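Local coordinates for protein ectonucleotide pyrophosphatase/phosphodiesterase family member 5 (Mus musculus, PDB 5VEN) that probably hydrolyses phosphodiester bonds of a restricted set of nucleotide substrates outside the cell, as a zinc-dependent member of the ectonucleotide pyrophosphatase/phosphodiesterase family, at residues Leu17-Asp22 / Gly169-Glu174; Ala122-Gly127 / Leu141-Ser146; Thr56-Asn61 / Ser223-Thr228. All coordinates share one frame; numbering follows the deposited sequence. Where two conformers were deposited one is given.

Interaction 1: residues Leu17-Asp22 / Gly169-Glu174; sequences LVVSFD and GFLYWE. With ZN (zinc ion), chain L.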
loop_
_atom_site.group_PDB
_atom_site.type_symbol
_atom_site.label_atom_id
_atom_site.label_comp_id
_atom_site.label_asym_id
_atom_site.label_seq_id
_atom_site.Cartn_x
_atom_site.Cartn_y
_atom_site.Cartn_z
ATOM N N LEU A 17 13.524 5.572 -7.283
ATOM C CA LEU A 17 12.159 6.030 -7.509
ATOM C C LEU A 17 11.213 4.856 -7.275
ATOM O O LEU A 17 11.312 3.843 -7.984
ATOM C CB LEU A 17 11.995 6.547 -8.931
ATOM C CG LEU A 17 10.568 6.861 -9.361
ATOM C CD1 LEU A 17 9.871 7.862 -8.451
ATOM C CD2 LEU A 17 10.530 7.343 -10.798
ATOM N N VAL A 18 10.328 4.989 -6.286
ATOM C CA VAL A 18 9.312 3.980 -5.979
ATOM C C VAL A 18 7.995 4.459 -6.576
ATOM O O VAL A 18 7.522 5.562 -6.273
ATOM C CB VAL A 18 9.185 3.729 -4.467
ATOM C CG1 VAL A 18 8.164 2.629 -4.221
ATOM C CG2 VAL A 18 10.560 3.383 -3.828
ATOM N N VAL A 19 7.406 3.618 -7.422
ATOM C CA VAL A 19 6.144 3.893 -8.071
ATOM C C VAL A 19 5.114 2.906 -7.536
ATOM O O VAL A 19 5.344 1.692 -7.560
ATOM C CB VAL A 19 6.240 3.761 -9.596
ATOM C CG1 VAL A 19 4.893 4.124 -10.194
ATOM C CG2 VAL A 19 7.309 4.636 -10.172
ATOM N N SER A 20 3.982 3.410 -7.078
ATOM C CA SER A 20 2.871 2.563 -6.661
ATOM C C SER A 20 1.669 2.855 -7.552
ATOM O O SER A 20 1.169 3.994 -7.580
ATOM C CB SER A 20 2.516 2.778 -5.206
ATOM O OG SER A 20 1.363 2.017 -4.901
ATOM N N PHE A 21 1.248 1.837 -8.308
ATOM C CA PHE A 21 -0.044 1.853 -8.985
ATOM C C PHE A 21 -1.011 1.154 -8.053
ATOM O O PHE A 21 -0.879 -0.054 -7.838
ATOM C CB PHE A 21 0.035 1.148 -10.335
ATOM C CG PHE A 21 0.869 1.861 -11.346
ATOM C CD1 PHE A 21 0.421 3.044 -11.944
ATOM C CD2 PHE A 21 2.106 1.359 -11.722
ATOM C CE1 PHE A 21 1.210 3.690 -12.894
ATOM C CE2 PHE A 21 2.865 2.007 -12.678
ATOM C CZ PHE A 21 2.448 3.170 -13.227
ATOM N N ASP A 22 -1.925 1.913 -7.441
ATOM C CA ASP A 22 -2.791 1.364 -6.403
ATOM C C ASP A 22 -3.569 0.158 -6.925
ATOM O O ASP A 22 -4.115 0.197 -8.030
ATOM C CB ASP A 22 -3.745 2.447 -5.897
ATOM C CG ASP A 22 -4.251 2.155 -4.510
ATOM O OD1 ASP A 22 -4.852 1.074 -4.330
ATOM O OD2 ASP A 22 -4.027 2.959 -3.585
ATOM N N GLY A 169 12.541 9.301 -4.655
ATOM C CA GLY A 169 11.244 9.771 -5.083
ATOM C C GLY A 169 10.158 8.725 -4.883
ATOM O O GLY A 169 10.407 7.514 -4.945
ATOM N N PHE A 170 8.939 9.211 -4.674
ATOM C CA PHE A 170 7.748 8.390 -4.529
ATOM C C PHE A 170 6.680 8.921 -5.473
ATOM O O PHE A 170 6.327 10.108 -5.429
ATOM C CB PHE A 170 7.218 8.409 -3.091
ATOM C CG PHE A 170 8.138 7.779 -2.115
ATOM C CD1 PHE A 170 8.107 6.409 -1.905
ATOM C CD2 PHE A 170 9.061 8.561 -1.416
ATOM C CE1 PHE A 170 8.969 5.801 -1.000
ATOM C CE2 PHE A 170 9.938 7.958 -0.509
ATOM C CZ PHE A 170 9.893 6.591 -0.300
ATOM N N LEU A 171 6.151 8.037 -6.304
ATOM C CA LEU A 171 5.134 8.406 -7.273
ATOM C C LEU A 171 3.953 7.467 -7.127
ATOM O O LEU A 171 4.135 6.251 -7.010
ATOM C CB LEU A 171 5.707 8.329 -8.697
ATOM C CG LEU A 171 4.759 8.467 -9.875
ATOM C CD1 LEU A 171 4.120 9.837 -9.954
ATOM C CD2 LEU A 171 5.519 8.143 -11.166
ATOM N N TYR A 172 2.747 8.030 -7.146
ATOM C CA TYR A 172 1.548 7.257 -6.856
ATOM C C TYR A 172 0.460 7.586 -7.869
ATOM O O TYR A 172 0.332 8.743 -8.327
ATOM C CB TYR A 172 1.074 7.561 -5.440
ATOM C CG TYR A 172 -0.280 6.985 -5.062
ATOM C CD1 TYR A 172 -0.435 5.654 -4.666
ATOM C CD2 TYR A 172 -1.392 7.812 -5.043
ATOM C CE1 TYR A 172 -1.662 5.158 -4.305
ATOM C CE2 TYR A 172 -2.621 7.335 -4.647
ATOM C CZ TYR A 172 -2.757 6.012 -4.303
ATOM O OH TYR A 172 -3.980 5.558 -3.938
ATOM N N TRP A 173 -0.314 6.550 -8.223
ATOM C CA TRP A 173 -1.436 6.658 -9.142
ATOM C C TRP A 173 -2.562 5.748 -8.645
ATOM O O TRP A 173 -2.297 4.668 -8.122
ATOM C CB TRP A 173 -0.977 6.262 -10.539
ATOM C CG TRP A 173 -1.996 6.473 -11.616
ATOM C CD1 TRP A 173 -2.580 5.508 -12.410
ATOM C CD2 TRP A 173 -2.575 7.723 -12.020
ATOM N NE1 TRP A 173 -3.467 6.102 -13.288
ATOM C CE2 TRP A 173 -3.483 7.453 -13.062
ATOM C CE3 TRP A 173 -2.407 9.050 -11.609
ATOM C CZ2 TRP A 173 -4.222 8.466 -13.699
ATOM C CZ3 TRP A 173 -3.147 10.041 -12.250
ATOM C CH2 TRP A 173 -4.041 9.737 -13.273
ATOM N N GLU A 174 -3.821 6.195 -8.811
ATOM C CA GLU A 174 -4.964 5.563 -8.174
ATOM C C GLU A 174 -5.537 4.382 -8.943
ATOM O O GLU A 174 -6.446 3.725 -8.425
ATOM C CB GLU A 174 -6.049 6.595 -7.976
ATOM C CG GLU A 174 -5.690 7.706 -6.982
ATOM C CD GLU A 174 -4.804 8.839 -7.558
ATOM O OE1 GLU A 174 -4.278 9.671 -6.786
ATOM O OE2 GLU A 174 -4.618 8.926 -8.777
HETATM ZN ZN ZN L . -4.807 0.744 -2.368
HETATM O O HOH W 1 -7.296 1.327 -2.548
#
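Tyr172 reaches past the end of the neighbouring strand to Asp22, its OH giving a hydrogen bond to OD2 at 2.6 Å. The hydroxyl meets that oxygen on its anti side, somewhat out of the carboxylate plane, and ring and carboxylate planes stand 75° apart. The other oxygen, Asp22 OD1, binds a zinc ion at 2.0 Å, while Asp22 OD2 sits a longer 2.6 Å from the same zinc, so metal and phenol hold the carboxylate unsymmetrically, which should limit its rotation. With CG of Asp22 lying anti to the backbone N (chi1 -157°), the carboxylate extends to both partners. The backbone beneath is fixed as well: Asp22 N donates to Trp173 O at 2.9 Å in an almost straight bond.

Farther back, strands 17-21 and 169-173 run parallel, 15° apart, joined by four more backbone bonds in which Val18 and Ser20 each use both N and O. On the face carrying Tyr172, Val18 CB packs against Phe170 CD1 at 3.9 Å, the two side chains pointing the same way, while Ser20 OG passes near the tyrosine ring and bonds to His62. On the other face, Val19 CG2 lies 4.1 Å from Leu171 CD2. Trp173 CD1 lies in plane at the edge of the Phe21 ring, and Phe21 CD1 is 3.8 Å from Trp173 CB. Helices 149-160 and 190-210 cover this second face, and strand 217-222 continues the sheet beyond 17-21. A metal-binding aspartate just after a central parallel strand is typical of the alkaline phosphatase superfamily, to whose clan this domain is assigned.

Interaction 2: residues Ala122-Gly127 / Leu141-Ser146; sequences AAMWPG and LPYNES. With ZN (zinc ion), chain M; NAG (2-acetamido-2-deoxy-beta-D-glucopyranose), chain O.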
loop_
_atom_site.group_PDB
_atom_site.type_symbol
_atom_site.label_atom_id
_atom_site.label_comp_id
_atom_site.label_asym_id
_atom_site.label_seq_id
_atom_site.Cartn_x
_atom_site.Cartn_y
_atom_site.Cartn_z
ATOM N N ALA A 122 7.905 13.540 -3.158
ATOM C CA ALA A 122 6.706 12.708 -3.228
ATOM C C ALA A 122 5.635 13.346 -4.087
ATOM O O ALA A 122 5.287 14.517 -3.886
ATOM C CB ALA A 122 6.144 12.443 -1.831
ATOM N N ALA A 123 5.075 12.557 -5.019
ATOM C CA ALA A 123 4.015 12.999 -5.926
ATOM C C ALA A 123 2.793 12.111 -5.690
ATOM O O ALA A 123 2.593 11.093 -6.364
ATOM C CB ALA A 123 4.474 12.982 -7.365
ATOM N N MET A 124 2.022 12.469 -4.654
ATOM C CA MET A 124 0.706 11.946 -4.233
ATOM C C MET A 124 0.797 10.646 -3.428
ATOM O O MET A 124 -0.222 9.995 -3.167
ATOM C CB MET A 124 -0.224 11.784 -5.443
ATOM C CG MET A 124 -0.354 13.078 -6.257
ATOM S SD MET A 124 -0.767 14.492 -5.227
ATOM C CE MET A 124 -1.153 15.732 -6.462
ATOM N N TRP A 125 1.974 10.273 -2.979
ATOM C CA TRP A 125 2.146 9.076 -2.180
ATOM C C TRP A 125 1.352 9.176 -0.876
ATOM O O TRP A 125 1.502 10.165 -0.143
ATOM C CB TRP A 125 3.625 8.888 -1.878
ATOM C CG TRP A 125 3.950 7.619 -1.137
ATOM C CD1 TRP A 125 3.938 7.428 0.209
ATOM C CD2 TRP A 125 4.346 6.368 -1.710
ATOM N NE1 TRP A 125 4.285 6.125 0.513
ATOM C CE2 TRP A 125 4.559 5.464 -0.648
ATOM C CE3 TRP A 125 4.542 5.923 -3.016
ATOM C CZ2 TRP A 125 4.957 4.142 -0.854
ATOM C CZ3 TRP A 125 4.946 4.596 -3.213
ATOM C CH2 TRP A 125 5.168 3.747 -2.146
ATOM N N PRO A 126 0.538 8.177 -0.542
ATOM C CA PRO A 126 -0.246 8.215 0.703
ATOM C C PRO A 126 0.598 8.549 1.924
ATOM O O PRO A 126 1.590 7.875 2.224
ATOM C CB PRO A 126 -0.826 6.788 0.788
ATOM C CG PRO A 126 -0.993 6.422 -0.605
ATOM C CD PRO A 126 0.218 6.984 -1.333
ATOM N N GLY A 127 0.187 9.587 2.646
ATOM C CA GLY A 127 0.886 10.010 3.836
ATOM C C GLY A 127 2.051 10.957 3.620
ATOM O O GLY A 127 2.580 11.488 4.596
ATOM N N LEU A 141 3.702 17.170 -3.094
ATOM C CA LEU A 141 2.458 17.740 -3.598
ATOM C C LEU A 141 1.334 17.550 -2.588
ATOM O O LEU A 141 1.152 16.442 -2.063
ATOM C CB LEU A 141 2.051 17.096 -4.918
ATOM C CG LEU A 141 3.120 17.059 -6.016
ATOM C CD1 LEU A 141 2.516 16.439 -7.232
ATOM C CD2 LEU A 141 3.694 18.455 -6.360
ATOM N N PRO A 142 0.535 18.569 -2.294
ATOM C CA PRO A 142 -0.697 18.316 -1.532
ATOM C C PRO A 142 -1.538 17.301 -2.285
ATOM O O PRO A 142 -1.662 17.370 -3.513
ATOM C CB PRO A 142 -1.375 19.693 -1.478
ATOM C CG PRO A 142 -0.304 20.698 -1.853
ATOM C CD PRO A 142 0.634 19.966 -2.769
ATOM N N TYR A 143 -2.098 16.330 -1.560
ATOM C CA TYR A 143 -2.808 15.265 -2.246
ATOM C C TYR A 143 -3.998 15.812 -3.021
ATOM O O TYR A 143 -4.852 16.533 -2.484
ATOM C CB TYR A 143 -3.264 14.164 -1.276
ATOM C CG TYR A 143 -3.903 13.058 -2.091
ATOM C CD1 TYR A 143 -5.277 12.955 -2.208
ATOM C CD2 TYR A 143 -3.114 12.211 -2.846
ATOM C CE1 TYR A 143 -5.856 11.953 -3.006
ATOM C CE2 TYR A 143 -3.661 11.214 -3.635
ATOM C CZ TYR A 143 -5.046 11.101 -3.727
ATOM O OH TYR A 143 -5.644 10.153 -4.521
ATOM N N ASN A 144 -4.068 15.435 -4.290
ATOM C CA ASN A 144 -5.170 15.818 -5.148
ATOM C C ASN A 144 -5.279 14.778 -6.267
ATOM O O ASN A 144 -4.440 14.715 -7.182
ATOM C CB ASN A 144 -4.953 17.238 -5.670
ATOM C CG ASN A 144 -6.076 17.708 -6.520
ATOM O OD1 ASN A 144 -6.894 16.926 -6.981
ATOM N ND2 ASN A 144 -6.125 19.001 -6.742
ATOM N N GLU A 145 -6.316 13.941 -6.188
ATOM C CA GLU A 145 -6.464 12.829 -7.117
ATOM C C GLU A 145 -6.661 13.306 -8.555
ATOM O O GLU A 145 -6.392 12.543 -9.495
ATOM C CB GLU A 145 -7.656 11.956 -6.677
ATOM C CG GLU A 145 -7.909 10.775 -7.564
ATOM C CD GLU A 145 -8.808 9.698 -6.921
ATOM O OE1 GLU A 145 -9.320 9.927 -5.794
ATOM O OE2 GLU A 145 -9.002 8.616 -7.539
ATOM N N SER A 146 -7.120 14.541 -8.752
ATOM C CA SER A 146 -7.374 15.050 -10.094
ATOM C C SER A 146 -6.101 15.409 -10.856
ATOM O O SER A 146 -6.171 15.615 -12.068
ATOM C CB SER A 146 -8.277 16.288 -10.025
ATOM O OG SER A 146 -9.507 15.976 -9.402
HETATM ZN ZN ZN M . -9.822 7.196 -6.664
HETATM C C1 NAG O . -7.139 19.576 -7.584
HETATM C C2 NAG O . -7.558 20.894 -7.008
HETATM C C3 NAG O . -8.706 21.471 -7.819
HETATM C C4 NAG O . -8.280 21.613 -9.279
HETATM C C5 NAG O . -7.711 20.301 -9.823
HETATM C C6 NAG O . -7.112 20.421 -11.212
HETATM C C7 NAG O . -8.693 19.860 -5.064
HETATM C C8 NAG O . -8.825 19.885 -3.569
HETATM N N2 NAG O . -7.885 20.785 -5.590
HETATM O O3 NAG O . -9.026 22.739 -7.274
HETATM O O4 NAG O . -9.407 21.923 -10.086
HETATM O O5 NAG O . -6.692 19.769 -8.952
HETATM O O6 NAG O . -6.069 21.385 -11.271
HETATM O O7 NAG O . -9.296 19.044 -5.757
HETATM O O HOH W 2 2.357 14.134 -2.315
HETATM O O HOH W 3 -8.555 6.524 -5.149
#
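Ala122 O receives Leu141 N at 3.2 Å and is also reached, more weakly, by water 2. This water accepts from Met124 N at 2.9 Å and lies 2.6 Å from Leu141 O, probably as donor, so a direct bond and a water bridge join the segments where the strand ending at Ala123 passes into loop. Beyond it, Met124 makes the largest contribution. Its chain bends at chi2 (-51°) and brings CE near two carbonyl oxygens, 3.4 Å from Pro142 O and also close to Asn144 O, with Leu141 CB against the methyl. Met124 SD receives a weak hydrogen bond from Asn144 N and makes an oblique Met-aromatic contact with Tyr143. Met124 CB lies 3.9 Å from Tyr143 CD2, and the carbonyl oxygen of Met124 approaches the ring edge. Asn144 ND2 is glycosylated, and its OD1 accepts from Ser146 N in an Asx turn. Glu145 OE2 binds a separate zinc ion at 1.9 Å, also held by Asp178 and water 3. Leu141 and Met124 also pack against helix 149-160, Ala123 bonds through its backbone to strand 168-173, and Tyr143 OH bonds to Glu174 just past that strand's end.

Interaction 3: residues Thr56-Asn61 / Ser223-Thr228; sequences TKTYPN and SDHGMT. With ZN (zinc ion), chain L.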
loop_
_atom_site.group_PDB
_atom_site.type_symbol
_atom_site.label_atom_id
_atom_site.label_comp_id
_atom_site.label_asym_id
_atom_site.label_seq_id
_atom_site.Cartn_x
_atom_site.Cartn_y
_atom_site.Cartn_z
ATOM N N THR A 56 -5.241 -5.612 4.170
ATOM C CA THR A 56 -4.653 -5.383 2.842
ATOM C C THR A 56 -5.348 -4.183 2.184
ATOM O O THR A 56 -5.973 -4.261 1.097
ATOM C CB THR A 56 -4.739 -6.666 2.000
ATOM O OG1 THR A 56 -6.098 -7.122 1.989
ATOM C CG2 THR A 56 -3.794 -7.715 2.563
ATOM N N LYS A 57 -5.234 -3.034 2.870
ATOM C CA LYS A 57 -5.770 -1.738 2.463
ATOM C C LYS A 57 -4.630 -0.753 2.197
ATOM O O LYS A 57 -3.458 -1.018 2.495
ATOM C CB LYS A 57 -6.712 -1.130 3.519
ATOM C CG LYS A 57 -7.991 -1.907 3.832
ATOM C CD LYS A 57 -9.046 -1.790 2.801
ATOM C CE LYS A 57 -10.339 -2.369 3.335
ATOM N NZ LYS A 57 -11.393 -2.057 2.418
ATOM N N THR A 58 -5.011 0.401 1.635
ATOM C CA THR A 58 -4.056 1.333 1.032
ATOM C C THR A 58 -3.140 1.979 2.077
ATOM O O THR A 58 -1.917 1.971 1.917
ATOM C CB THR A 58 -4.805 2.400 0.239
ATOM O OG1 THR A 58 -5.475 1.776 -0.889
ATOM C CG2 THR A 58 -3.881 3.455 -0.323
ATOM N N TYR A 59 -3.707 2.581 3.110
ATOM C CA TYR A 59 -2.838 3.358 4.012
ATOM C C TYR A 59 -1.954 2.456 4.872
ATOM O O TYR A 59 -0.738 2.725 4.957
ATOM C CB TYR A 59 -3.670 4.351 4.826
ATOM C CG TYR A 59 -3.807 5.637 4.030
ATOM C CD1 TYR A 59 -4.288 5.641 2.725
ATOM C CD2 TYR A 59 -3.320 6.811 4.514
ATOM C CE1 TYR A 59 -4.361 6.845 1.990
ATOM C CE2 TYR A 59 -3.397 7.962 3.810
ATOM C CZ TYR A 59 -3.900 7.994 2.555
ATOM O OH TYR A 59 -3.907 9.210 1.892
ATOM N N PRO A 60 -2.448 1.332 5.406
ATOM C CA PRO A 60 -1.535 0.422 6.119
ATOM C C PRO A 60 -0.398 -0.057 5.239
ATOM O O PRO A 60 0.755 -0.136 5.684
ATOM C CB PRO A 60 -2.453 -0.739 6.565
ATOM C CG PRO A 60 -3.800 -0.143 6.664
ATOM C CD PRO A 60 -3.855 0.914 5.543
ATOM N N ASN A 61 -0.693 -0.395 3.972
ATOM C CA ASN A 61 0.343 -1.007 3.168
ATOM C C ASN A 61 1.342 -0.012 2.615
ATOM O O ASN A 61 2.549 -0.340 2.560
ATOM C CB ASN A 61 -0.275 -1.857 2.060
ATOM C CG ASN A 61 -0.527 -3.260 2.574
ATOM O OD1 ASN A 61 0.389 -4.077 2.645
ATOM N ND2 ASN A 61 -1.710 -3.484 3.109
ATOM N N SER A 223 2.904 -2.059 -5.701
ATOM C CA SER A 223 1.553 -1.671 -5.344
ATOM C C SER A 223 1.366 -2.028 -3.888
ATOM O O SER A 223 2.250 -2.618 -3.260
ATOM C CB SER A 223 0.533 -2.345 -6.276
ATOM O OG SER A 223 -0.787 -1.909 -6.010
ATOM N N ASP A 224 0.201 -1.687 -3.365
ATOM C CA ASP A 224 -0.159 -1.907 -1.981
ATOM C C ASP A 224 -0.949 -3.186 -1.727
ATOM O O ASP A 224 -0.832 -3.778 -0.648
ATOM C CB ASP A 224 -0.947 -0.699 -1.466
ATOM C CG ASP A 224 -2.129 -0.268 -2.328
ATOM O OD1 ASP A 224 -2.281 -0.703 -3.505
ATOM O OD2 ASP A 224 -2.948 0.544 -1.799
ATOM N N HIS A 225 -1.690 -3.659 -2.727
ATOM C CA HIS A 225 -2.568 -4.819 -2.559
ATOM C C HIS A 225 -3.169 -5.121 -3.932
ATOM O O HIS A 225 -3.025 -4.345 -4.901
ATOM C CB HIS A 225 -3.704 -4.554 -1.569
ATOM C CG HIS A 225 -4.471 -3.323 -1.926
ATOM N ND1 HIS A 225 -5.307 -3.245 -3.027
ATOM C CD2 HIS A 225 -4.423 -2.077 -1.395
ATOM C CE1 HIS A 225 -5.726 -1.997 -3.166
ATOM N NE2 HIS A 225 -5.190 -1.257 -2.197
ATOM N N GLY A 226 -3.862 -6.250 -3.989
ATOM C CA GLY A 226 -4.615 -6.675 -5.182
ATOM C C GLY A 226 -6.085 -6.350 -5.064
ATOM O O GLY A 226 -6.483 -5.286 -4.579
ATOM N N MET A 227 -6.912 -7.295 -5.488
ATOM C CA MET A 227 -8.335 -7.060 -5.640
ATOM C C MET A 227 -9.001 -8.421 -5.850
ATOM O O MET A 227 -8.427 -9.280 -6.527
ATOM C CB MET A 227 -8.602 -6.131 -6.843
ATOM C CG MET A 227 -10.043 -5.621 -6.930
ATOM S SD MET A 227 -10.540 -4.353 -5.748
ATOM C CE MET A 227 -9.435 -3.036 -6.213
ATOM N N THR A 228 -10.206 -8.589 -5.310
ATOM C CA THR A 228 -10.975 -9.816 -5.506
ATOM C C THR A 228 -12.425 -9.477 -5.881
ATOM O O THR A 228 -12.970 -8.431 -5.527
ATOM C CB THR A 228 -10.876 -10.772 -4.257
ATOM O OG1 THR A 228 -11.286 -12.113 -4.622
ATOM C CG2 THR A 228 -11.775 -10.360 -3.133
HETATM ZN ZN ZN L . -4.807 0.744 -2.368
HETATM O O HOH W 1 -7.296 1.327 -2.548
#
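Thr58 and Asp224 meet through the zinc ion they share. From Thr58 CB, 3.3 Å from Asp224 OD2, the side chain forks: CG2 lies alongside the same carboxylate oxygen, and OG1 ends on the metal at 1.9 Å. The torsion that sets OG1 beside the backbone N (chi1 -66°) turns it to the zinc. Thr58 OG1 and Asp224 OD2 are 3.0 Å apart as fellow ligands, not as a hydrogen-bonded pair.

His225 approaches from another direction, NE2 binding the ion at 2.0 Å and Thr58 OG1 lying at the ring edge, near its plane. At the far side of the imidazole, ND1 donates to Gly226 O at 2.8 Å, within the ring plane and on a carbonyl lone pair, fixing the rotation of the ring. Asp224 OD1 lies over one face of that ring, toward the rim, and accepts from Gly23 N. Asp22 and the more distant water 1 complete the zinc surroundings.

Both N and ND2 of Asn61 donate to Lys57 O, which fixes the backbone just before Thr58; the bond from Asn61 ND2 to Lys57 O, 3.1 Å long, lies in the plane of both groups. Asn61 OD1 accepts from Val53 N, and Asn61 CB packs 3.8 Å from Asp224 CB. A threonine, aspartates and a histidine around one zinc ion are consistent with the metal centre of the nucleotide pyrophosphatase/phosphodiesterase family. Thr58 stands in the first turn of helix 58-67, facing the loop that leaves strand 217-222, while helix 177-183 brings Asp177 against His225.

Overall arrangement
Along the chain the segments come in the order 17-22, 56-61, 122-127, 141-146, 169-174 and 223-228, so interactions 1 and 3 cross and interaction 2 is nested within both. Interaction 1 lies in the middle of the mixed sheet, its centre about 10 Å from that of interaction 2 and about 13 Å from that of interaction 3. Strands 120-123 and 168-173 are neighbours, linking interactions 1 and 2. Interactions 2 and 3, with centres about 17 Å apart, touch where Pro126 packs on Tyr59. Residues just past the C-terminal ends of central strands, with the start of helix 58-67, thus assemble one zinc site from distant sequence positions, while interaction 2 contributes to a separate one.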